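Local structure of putative aminotransferase (Actinomadura melliaura, 4ZWV) at residues R50-H55 with L213-G218; L61-R66 with L237-T242; E85-A90 with I159-H164. The protein probably acts as a pyridoxal 5'-phosphate-dependent sugar aminotransferase in the biosynthesis of the aminopentose of the indolocarbazole AT2433. All blocks are in the same frame, centred on the assembly; numbering follows the deposited sequence. Where two conformers were deposited one is given.

Contact 1 of 3, residues R50-H55 with L213-G218; sequences RVVSVH and LRRFYG
Arg215 reaches from the turn after helix 205-214 to strand 51-54 and meets two successive residues there, Val52 and Ser53. The polar part is one hydrogen bond, Arg215 NH1 to Ser53 O at 3.1 Å, with an N-H...O angle of 150°. NH1 approaches in the carbonyl plane, on a lone pair, while the oxygen sits at the guanidinium edge, tilted 17° from its plane. NH1 has a second partner in the carboxylate of Glu39, a salt bridge to OE2, and the same oxygen is hydrogen-bonded to Ser53 OG. Glu39, on helix 33-46, thus ties the arginine and the serine together and would be expected to offset the buried positive charge. Strand 51-54 is an outermost strand, within the chain, of the seven-stranded mixed sheet of a fold type I aminotransferase, and it runs antiparallel to strand 198-201. The apolar part comes from Val52, which has CG1 anti to its backbone N (chi1 177°). Val52 CG1 lies 3.5 Å from Arg215 NH1 and also touches Arg215 CD, approaching the guanidinium obliquely. The arginine chain runs extended from CG to NE, which carries NH1 past Val52 to the serine carbonyl. Further along the turn, Tyr217 OH is hydrogen-bonded to Thr58 OG1 of the second subunit, and Phe216 packs on the cofactor-bearing lysine of that subunit.

Contact 2 of 3, residues L61-R66 with L237-T242; sequences LCLALR and LKWHMT
A single indole makes the whole contact: Trp239 touches Cys62, Leu63 and Arg66 of helix 57-66, and no hydrogen bond crosses between the segments. The ring is held between two leucines. Leu63 CB stands 4.0 Å above the plane of the Trp239 ring on one face, and Leu237 CB stands 3.7 Å from that plane on the opposite face, each offset toward the rim. Leu63 has CG anti to its backbone N (chi1 175°), and this turns its CD1 to the benzo part of the indole, 3.9 Å from Trp239 CE3 and as far from CZ3. Cys62 and Arg66, one turn of helix apart, approach obliquely at different ends of the indole. Cys62 CB lies 4.1 Å from Trp239 NE1, whereas Arg66 uses its aliphatic base, with CG 3.7 Å from Trp239 CH2. Beside the tryptophan, Lys238 is the centre of an inverse gamma turn. Its NZ donates to His240 NE2 at 3.1 Å, close to the imidazole plane, and also forms a salt bridge with Asp196 of the second subunit; His240 ND1 is hydrogen-bonded to Gln31. The amine is thus held from both subunits, and the imidazole, bonded at both nitrogens, from within its own chain. Cys62 packs in addition on Leu237 of the second subunit. Helix 57-66 starts with Gly57 and Thr58, which bind pyridoxal 5'-phosphate. Trp239 packs a loop at the dimer interface against this cofactor-binding helix of a fold type I aminotransferase.

Contact 3 of 3, residues E85-A90 with I159-H164; sequences EATNWA and IEDCAH
The Asp161 carboxylate is met at both oxygens, each nearly along its own C-O axis: OD2 by Thr87 and OD1 by Ala163. Another flat group, the Trp89 indole, has Glu85 O 3.3 Å above one face, offset toward the rim, while its NE1 is hydrogen-bonded to Tyr217 O of the second subunit. Between the segments the link is one short hydrogen bond, from Thr87 OG1 to Asp161 OD2 at 2.7 Å. Thr87 OG1 donates this bond and is also hydrogen-bonded to Thr83 OG1, so two bonds grip the hydroxyl. On Asp161, CG lies anti to the backbone N (chi1 -180°), which extends the carboxylate from strand 157-161 toward helix 85-93. This strand belongs to the parallel core of the fold type I sheet; in such enzymes an aspartate at this place characteristically pairs with the pyridine nitrogen of the cofactor, and the place of Asp161 is consistent with that. Asp161 OD1 accepts from Ala163 N at 3.0 Å (164°), an Asx turn that leads the chain from the strand to His164. That histidine binds pyridoxal 5'-phosphate, and its ring stacks with Tyr294.

Overall arrangement
From the N terminus, edge strand 51-54 and helix 57-66 come first, each awaiting a late partner. Helix 85-93 is the first to close its loop, in contact 3, which joins it to strand 157-161 of the same sheet as strand 51-54; that loop lies wholly within those of contacts 1 and 2. Contact 1 then joins the end of helix 205-214 to strand 51-54, and contact 2 the loop before helix 243-273 to helix 57-66, so these two loops cross. Contacts 1 and 2 adjoin through probable hydrogen bonds, His55 N with Trp239 O and Arg215 O with Trp239 N. Contact 3 meets contact 2 through packing of Leu61, Ala64 and Leu65. All three border the second subunit.

Contact 1 of 3, residues R50-H55 with L213-G218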
loop_
_atom_site.group_PDB
_atom_site.type_symbol
_atom_site.label_atom_id
_atom_site.label_comp_id
_atom_site.label_asym_id
_atom_site.label_seq_id
_atom_site.Cartn_x
_atom_site.Cartn_y
_atom_site.Cartn_z
ATOM N N ARG A 50 -21.266 4.494 -5.364
ATOM C CA ARG A 50 -20.249 3.501 -5.692
ATOM C C ARG A 50 -18.869 3.989 -5.286
ATOM O O ARG A 50 -18.076 4.400 -6.140
ATOM C CB ARG A 50 -20.284 3.185 -7.188
ATOM C CG ARG A 50 -21.624 2.616 -7.652
ATOM C CD ARG A 50 -21.728 2.639 -9.165
ATOM N NE ARG A 50 -21.738 4.011 -9.655
ATOM C CZ ARG A 50 -22.834 4.757 -9.742
ATOM N NH1 ARG A 50 -24.008 4.250 -9.390
ATOM N NH2 ARG A 50 -22.753 6.004 -10.185
ATOM N N VAL A 51 -18.587 3.976 -3.984
ATOM C CA VAL A 51 -17.301 4.458 -3.513
ATOM C C VAL A 51 -16.583 3.356 -2.750
ATOM O O VAL A 51 -17.195 2.580 -2.016
ATOM C CB VAL A 51 -17.431 5.724 -2.626
ATOM C CG1 VAL A 51 -18.156 6.839 -3.388
ATOM C CG2 VAL A 51 -18.145 5.425 -1.302
ATOM N N VAL A 52 -15.279 3.293 -2.959
ATOM C CA VAL A 52 -14.458 2.217 -2.423
ATOM C C VAL A 52 -13.273 2.827 -1.694
ATOM O O VAL A 52 -12.394 3.413 -2.318
ATOM C CB VAL A 52 -13.989 1.298 -3.567
ATOM C CG1 VAL A 52 -13.069 0.220 -3.058
ATOM C CG2 VAL A 52 -15.213 0.708 -4.288
ATOM N N SER A 53 -13.245 2.716 -0.366
ATOM C CA SER A 53 -12.089 3.224 0.371
ATOM C C SER A 53 -10.859 2.363 0.101
ATOM O O SER A 53 -10.950 1.138 -0.075
ATOM C CB SER A 53 -12.373 3.297 1.876
ATOM O OG SER A 53 -12.683 2.016 2.412
ATOM N N VAL A 54 -9.717 3.030 0.050
ATOM C CA VAL A 54 -8.455 2.374 -0.243
ATOM C C VAL A 54 -7.347 2.921 0.658
ATOM O O VAL A 54 -7.537 3.899 1.370
ATOM C CB VAL A 54 -8.067 2.548 -1.737
ATOM C CG1 VAL A 54 -8.997 1.739 -2.624
ATOM C CG2 VAL A 54 -8.066 4.012 -2.144
ATOM N N HIS A 55 -6.189 2.269 0.621
ATOM C CA HIS A 55 -5.048 2.596 1.468
ATOM C C HIS A 55 -4.514 4.019 1.286
ATOM O O HIS A 55 -4.058 4.651 2.234
ATOM C CB HIS A 55 -3.935 1.558 1.178
ATOM C CG HIS A 55 -2.537 2.058 1.383
ATOM N ND1 HIS A 55 -1.660 2.244 0.332
ATOM C CD2 HIS A 55 -1.853 2.382 2.503
ATOM C CE1 HIS A 55 -0.500 2.668 0.799
ATOM N NE2 HIS A 55 -0.590 2.763 2.114
ATOM N N LEU A 213 -13.797 -6.296 -4.425
ATOM C CA LEU A 213 -13.077 -7.556 -4.285
ATOM C C LEU A 213 -11.565 -7.366 -4.407
ATOM O O LEU A 213 -10.791 -7.839 -3.559
ATOM C CB LEU A 213 -13.559 -8.571 -5.333
ATOM C CG LEU A 213 -14.917 -9.215 -5.075
ATOM C CD1 LEU A 213 -15.366 -9.947 -6.329
ATOM C CD2 LEU A 213 -14.832 -10.166 -3.898
ATOM N N ARG A 214 -11.130 -6.685 -5.463
ATOM C CA ARG A 214 -9.706 -6.630 -5.756
ATOM C C ARG A 214 -8.924 -5.733 -4.804
ATOM O O ARG A 214 -7.710 -5.860 -4.719
ATOM C CB ARG A 214 -9.477 -6.189 -7.201
ATOM C CG ARG A 214 -10.097 -7.154 -8.219
ATOM C CD ARG A 214 -9.634 -6.832 -9.634
ATOM N NE ARG A 214 -8.279 -7.326 -9.835
ATOM C CZ ARG A 214 -7.633 -7.325 -10.997
ATOM N NH1 ARG A 214 -8.209 -6.847 -12.090
ATOM N NH2 ARG A 214 -6.397 -7.802 -11.063
ATOM N N ARG A 215 -9.602 -4.871 -4.049
ATOM C CA ARG A 215 -8.873 -4.048 -3.093
ATOM C C ARG A 215 -8.340 -4.868 -1.918
ATOM O O ARG A 215 -7.491 -4.387 -1.178
ATOM C CB ARG A 215 -9.746 -2.912 -2.569
ATOM C CG ARG A 215 -10.800 -3.374 -1.606
ATOM C CD ARG A 215 -11.488 -2.198 -0.943
ATOM N NE ARG A 215 -12.659 -2.695 -0.244
ATOM C CZ ARG A 215 -13.579 -1.930 0.324
ATOM N NH1 ARG A 215 -13.464 -0.601 0.305
ATOM N NH2 ARG A 215 -14.602 -2.510 0.929
ATOM N N PHE A 216 -8.847 -6.087 -1.733
ATOM C CA PHE A 216 -8.344 -6.988 -0.697
ATOM C C PHE A 216 -8.111 -8.368 -1.317
ATOM O O PHE A 216 -8.851 -9.327 -1.055
ATOM C CB PHE A 216 -9.302 -7.074 0.506
ATOM C CG PHE A 216 -8.751 -7.896 1.647
ATOM C CD1 PHE A 216 -7.729 -7.401 2.437
ATOM C CD2 PHE A 216 -9.239 -9.168 1.906
ATOM C CE1 PHE A 216 -7.201 -8.158 3.479
ATOM C CE2 PHE A 216 -8.720 -9.935 2.945
ATOM C CZ PHE A 216 -7.697 -9.424 3.733
ATOM N N TYR A 217 -7.099 -8.426 -2.178
ATOM C CA TYR A 217 -6.584 -9.672 -2.745
ATOM C C TYR A 217 -7.571 -10.437 -3.614
ATOM O O TYR A 217 -7.290 -11.570 -3.990
ATOM C CB TYR A 217 -6.108 -10.609 -1.634
ATOM C CG TYR A 217 -5.096 -10.018 -0.687
ATOM C CD1 TYR A 217 -3.783 -9.794 -1.090
ATOM C CD2 TYR A 217 -5.456 -9.692 0.609
ATOM C CE1 TYR A 217 -2.836 -9.258 -0.207
ATOM C CE2 TYR A 217 -4.524 -9.152 1.505
ATOM C CZ TYR A 217 -3.220 -8.945 1.082
ATOM O OH TYR A 217 -2.298 -8.443 1.980
ATOM N N GLY A 218 -8.720 -9.840 -3.939
ATOM C CA GLY A 218 -9.748 -10.609 -4.632
ATOM C C GLY A 218 -10.527 -11.543 -3.718
ATOM O O GLY A 218 -11.279 -12.412 -4.190
#

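Contact 2 of 3, residues L61-R66 with L237-T242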
loop_
_atom_site.group_PDB
_atom_site.type_symbol
_atom_site.label_atom_id
_atom_site.label_comp_id
_atom_site.label_asym_id
_atom_site.label_seq_id
_atom_site.Cartn_x
_atom_site.Cartn_y
_atom_site.Cartn_z
ATOM N N LEU A 61 -5.183 4.609 -7.519
ATOM C CA LEU A 61 -4.762 4.694 -8.926
ATOM C C LEU A 61 -4.308 3.327 -9.451
ATOM O O LEU A 61 -4.638 2.950 -10.567
ATOM C CB LEU A 61 -3.631 5.714 -9.087
ATOM C CG LEU A 61 -4.007 7.182 -8.893
ATOM C CD1 LEU A 61 -2.749 8.038 -8.782
ATOM C CD2 LEU A 61 -4.894 7.665 -10.046
ATOM N N CYS A 62 -3.562 2.581 -8.633
ATOM C CA CYS A 62 -3.115 1.249 -9.032
ATOM C C CYS A 62 -4.300 0.330 -9.272
ATOM O O CYS A 62 -4.354 -0.394 -10.274
ATOM C CB CYS A 62 -2.210 0.646 -7.964
ATOM S SG CYS A 62 -0.615 1.506 -7.804
ATOM N N LEU A 63 -5.264 0.374 -8.362
ATOM C CA LEU A 63 -6.470 -0.435 -8.510
ATOM C C LEU A 63 -7.270 -0.023 -9.746
ATOM O O LEU A 63 -7.717 -0.877 -10.510
ATOM C CB LEU A 63 -7.330 -0.332 -7.249
ATOM C CG LEU A 63 -8.693 -1.021 -7.255
ATOM C CD1 LEU A 63 -8.559 -2.490 -7.638
ATOM C CD2 LEU A 63 -9.306 -0.902 -5.877
ATOM N N ALA A 64 -7.431 1.282 -9.965
ATOM C CA ALA A 64 -8.166 1.744 -11.149
ATOM C C ALA A 64 -7.539 1.216 -12.445
ATOM O O ALA A 64 -8.251 0.751 -13.344
ATOM C CB ALA A 64 -8.235 3.273 -11.164
ATOM N N LEU A 65 -6.207 1.254 -12.525
ATOM C CA LEU A 65 -5.516 0.761 -13.713
ATOM C C LEU A 65 -5.704 -0.748 -13.861
ATOM O O LEU A 65 -5.855 -1.257 -14.972
ATOM C CB LEU A 65 -4.031 1.121 -13.650
ATOM C CG LEU A 65 -3.725 2.603 -13.911
ATOM C CD1 LEU A 65 -2.306 2.913 -13.443
ATOM C CD2 LEU A 65 -3.879 2.945 -15.387
ATOM N N ARG A 66 -5.695 -1.483 -12.753
ATOM C CA ARG A 66 -5.880 -2.931 -12.858
ATOM C C ARG A 66 -7.285 -3.282 -13.339
ATOM O O ARG A 66 -7.479 -4.316 -13.984
ATOM C CB ARG A 66 -5.600 -3.625 -11.523
ATOM C CG ARG A 66 -4.156 -3.542 -11.068
ATOM C CD ARG A 66 -3.200 -4.360 -11.935
ATOM N NE ARG A 66 -1.804 -4.150 -11.539
ATOM C CZ ARG A 66 -0.760 -4.818 -12.031
ATOM N NH1 ARG A 66 0.468 -4.541 -11.593
ATOM N NH2 ARG A 66 -0.939 -5.769 -12.937
ATOM N N LEU A 237 -4.064 -6.738 -4.447
ATOM C CA LEU A 237 -3.092 -6.629 -3.362
ATOM C C LEU A 237 -3.782 -6.124 -2.099
ATOM O O LEU A 237 -4.991 -6.280 -1.949
ATOM C CB LEU A 237 -1.930 -5.710 -3.761
ATOM C CG LEU A 237 -1.106 -6.241 -4.939
ATOM C CD1 LEU A 237 0.013 -5.266 -5.326
ATOM C CD2 LEU A 237 -0.516 -7.601 -4.574
ATOM N N LYS A 238 -3.009 -5.575 -1.160
ATOM C CA LYS A 238 -3.597 -5.024 0.060
ATOM C C LYS A 238 -3.837 -3.539 -0.186
ATOM O O LYS A 238 -3.087 -2.671 0.270
ATOM C CB LYS A 238 -2.685 -5.248 1.267
ATOM C CG LYS A 238 -3.325 -4.923 2.588
ATOM C CD LYS A 238 -2.286 -4.989 3.691
ATOM C CE LYS A 238 -2.862 -4.474 4.975
ATOM N NZ LYS A 238 -3.996 -5.308 5.442
ATOM N N TRP A 239 -4.886 -3.253 -0.935
ATOM C CA TRP A 239 -5.152 -1.898 -1.363
ATOM C C TRP A 239 -6.252 -1.234 -0.550
ATOM O O TRP A 239 -6.595 -0.087 -0.813
ATOM C CB TRP A 239 -5.556 -1.889 -2.835
ATOM C CG TRP A 239 -4.410 -2.117 -3.806
ATOM C CD1 TRP A 239 -3.148 -1.604 -3.734
ATOM C CD2 TRP A 239 -4.465 -2.881 -5.022
ATOM N NE1 TRP A 239 -2.406 -2.013 -4.829
ATOM C CE2 TRP A 239 -3.197 -2.790 -5.633
ATOM C CE3 TRP A 239 -5.462 -3.639 -5.644
ATOM C CZ2 TRP A 239 -2.896 -3.438 -6.832
ATOM C CZ3 TRP A 239 -5.164 -4.275 -6.844
ATOM C CH2 TRP A 239 -3.893 -4.167 -7.424
ATOM N N HIS A 240 -6.804 -1.949 0.420
ATOM C CA HIS A 240 -7.933 -1.425 1.190
ATOM C C HIS A 240 -7.522 -0.471 2.315
ATOM O O HIS A 240 -6.337 -0.332 2.643
ATOM C CB HIS A 240 -8.761 -2.586 1.763
ATOM C CG HIS A 240 -8.072 -3.347 2.851
ATOM N ND1 HIS A 240 -8.757 -4.170 3.716
ATOM C CD2 HIS A 240 -6.768 -3.434 3.198
ATOM C CE1 HIS A 240 -7.905 -4.717 4.567
ATOM N NE2 HIS A 240 -6.692 -4.283 4.279
HETATM N N MSE A 241 -8.532 0.207 2.856
HETATM C CA MSE A 241 -8.409 1.015 4.066
HETATM C C MSE A 241 -8.913 0.207 5.262
HETATM O O MSE A 241 -9.856 -0.582 5.120
HETATM C CB MSE A 241 -9.228 2.311 3.935
HETATM C CG MSE A 241 -9.115 3.222 5.151
HETATM SE SE MSE A 241 -10.341 4.719 5.102
HETATM C CE MSE A 241 -9.665 5.630 3.517
ATOM N N THR A 242 -8.318 0.422 6.436
ATOM C CA THR A 242 -8.779 -0.235 7.653
ATOM C C THR A 242 -9.424 0.761 8.615
ATOM O O THR A 242 -9.405 1.977 8.373
ATOM C CB THR A 242 -7.633 -0.932 8.358
ATOM O OG1 THR A 242 -6.653 0.055 8.700
ATOM C CG2 THR A 242 -7.017 -1.978 7.442
#

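Contact 3 of 3, residues E85-A90 with I159-H164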
loop_
_atom_site.group_PDB
_atom_site.type_symbol
_atom_site.label_atom_id
_atom_site.label_comp_id
_atom_site.label_asym_id
_atom_site.label_seq_id
_atom_site.Cartn_x
_atom_site.Cartn_y
_atom_site.Cartn_z
ATOM N N GLU A 85 4.509 12.470 -8.323
ATOM C CA GLU A 85 5.078 11.291 -8.974
ATOM C C GLU A 85 4.163 10.066 -8.928
ATOM O O GLU A 85 4.196 9.238 -9.838
ATOM C CB GLU A 85 6.431 10.941 -8.350
ATOM C CG GLU A 85 7.606 11.795 -8.844
ATOM C CD GLU A 85 7.716 13.154 -8.156
ATOM O OE1 GLU A 85 6.853 13.508 -7.320
ATOM O OE2 GLU A 85 8.704 13.864 -8.446
ATOM N N ALA A 86 3.351 9.952 -7.883
ATOM C CA ALA A 86 2.435 8.815 -7.753
ATOM C C ALA A 86 1.581 8.587 -8.995
ATOM O O ALA A 86 1.356 7.443 -9.387
ATOM C CB ALA A 86 1.527 9.009 -6.550
ATOM N N THR A 87 1.105 9.672 -9.604
ATOM C CA THR A 87 0.241 9.576 -10.777
ATOM C C THR A 87 0.897 8.743 -11.861
ATOM O O THR A 87 0.299 7.844 -12.455
ATOM C CB THR A 87 -0.061 10.966 -11.357
ATOM O OG1 THR A 87 -0.588 11.809 -10.325
ATOM C CG2 THR A 87 -1.055 10.861 -12.506
ATOM N N ASN A 88 2.164 9.035 -12.092
ATOM C CA ASN A 88 2.881 8.417 -13.188
ATOM C C ASN A 88 3.587 7.135 -12.802
ATOM O O ASN A 88 3.708 6.226 -13.621
ATOM C CB ASN A 88 3.853 9.438 -13.772
ATOM C CG ASN A 88 3.108 10.537 -14.478
ATOM O OD1 ASN A 88 2.255 10.232 -15.299
ATOM N ND2 ASN A 88 3.348 11.804 -14.114
ATOM N N TRP A 89 4.038 7.023 -11.556
ATOM C CA TRP A 89 4.678 5.774 -11.187
ATOM C C TRP A 89 3.660 4.633 -11.106
ATOM O O TRP A 89 4.020 3.477 -11.340
ATOM C CB TRP A 89 5.429 5.917 -9.865
ATOM C CG TRP A 89 6.653 6.849 -9.859
ATOM C CD1 TRP A 89 7.424 7.112 -8.761
ATOM C CD2 TRP A 89 7.243 7.620 -10.949
ATOM N NE1 TRP A 89 8.440 7.982 -9.077
ATOM C CE2 TRP A 89 8.353 8.312 -10.406
ATOM C CE3 TRP A 89 6.948 7.790 -12.315
ATOM C CZ2 TRP A 89 9.169 9.156 -11.175
ATOM C CZ3 TRP A 89 7.760 8.643 -13.080
ATOM C CH2 TRP A 89 8.853 9.313 -12.505
ATOM N N ALA A 90 2.407 4.951 -10.803
ATOM C CA ALA A 90 1.347 3.933 -10.855
ATOM C C ALA A 90 1.253 3.308 -12.247
ATOM O O ALA A 90 1.026 2.101 -12.376
ATOM C CB ALA A 90 0.003 4.538 -10.444
ATOM N N ILE A 159 -9.139 8.017 -16.036
ATOM C CA ILE A 159 -9.069 7.987 -14.586
ATOM C C ILE A 159 -8.742 9.405 -14.129
ATOM O O ILE A 159 -7.767 9.992 -14.595
ATOM C CB ILE A 159 -8.002 7.016 -14.078
ATOM C CG1 ILE A 159 -8.341 5.584 -14.506
ATOM C CG2 ILE A 159 -7.889 7.127 -12.555
ATOM C CD1 ILE A 159 -7.124 4.644 -14.448
ATOM N N GLU A 160 -9.575 9.962 -13.255
ATOM C CA GLU A 160 -9.355 11.305 -12.729
ATOM C C GLU A 160 -8.603 11.257 -11.411
ATOM O O GLU A 160 -9.084 10.661 -10.440
ATOM C CB GLU A 160 -10.683 12.039 -12.508
ATOM C CG GLU A 160 -11.499 12.293 -13.773
ATOM C CD GLU A 160 -12.840 12.935 -13.456
ATOM O OE1 GLU A 160 -12.896 13.801 -12.550
ATOM O OE2 GLU A 160 -13.844 12.565 -14.091
ATOM N N ASP A 161 -7.432 11.885 -11.383
ATOM C CA ASP A 161 -6.652 12.005 -10.150
ATOM C C ASP A 161 -7.146 13.255 -9.440
ATOM O O ASP A 161 -6.856 14.381 -9.856
ATOM C CB ASP A 161 -5.149 12.064 -10.457
ATOM C CG ASP A 161 -4.289 12.185 -9.211
ATOM O OD1 ASP A 161 -4.809 12.522 -8.134
ATOM O OD2 ASP A 161 -3.073 11.935 -9.306
ATOM N N CYS A 162 -7.900 13.031 -8.365
ATOM C CA CYS A 162 -8.552 14.098 -7.618
ATOM C C CYS A 162 -7.864 14.359 -6.291
ATOM O O CYS A 162 -8.484 14.905 -5.383
ATOM C CB CYS A 162 -10.018 13.742 -7.351
ATOM S SG CYS A 162 -11.005 13.400 -8.832
ATOM N N ALA A 163 -6.603 13.959 -6.160
ATOM C CA ALA A 163 -5.891 14.112 -4.887
ATOM C C ALA A 163 -5.911 15.529 -4.310
ATOM O O ALA A 163 -5.963 15.704 -3.086
ATOM C CB ALA A 163 -4.446 13.659 -5.043
ATOM N N HIS A 164 -5.868 16.538 -5.186
ATOM C CA HIS A 164 -5.833 17.936 -4.751
ATOM C C HIS A 164 -7.208 18.570 -4.706
ATOM O O HIS A 164 -7.335 19.763 -4.405
ATOM C CB HIS A 164 -4.974 18.777 -5.697
ATOM C CG HIS A 164 -3.523 18.451 -5.639
ATOM N ND1 HIS A 164 -2.592 19.063 -6.451
ATOM C CD2 HIS A 164 -2.834 17.593 -4.853
ATOM C CE1 HIS A 164 -1.390 18.593 -6.167
ATOM N NE2 HIS A 164 -1.509 17.696 -5.203
#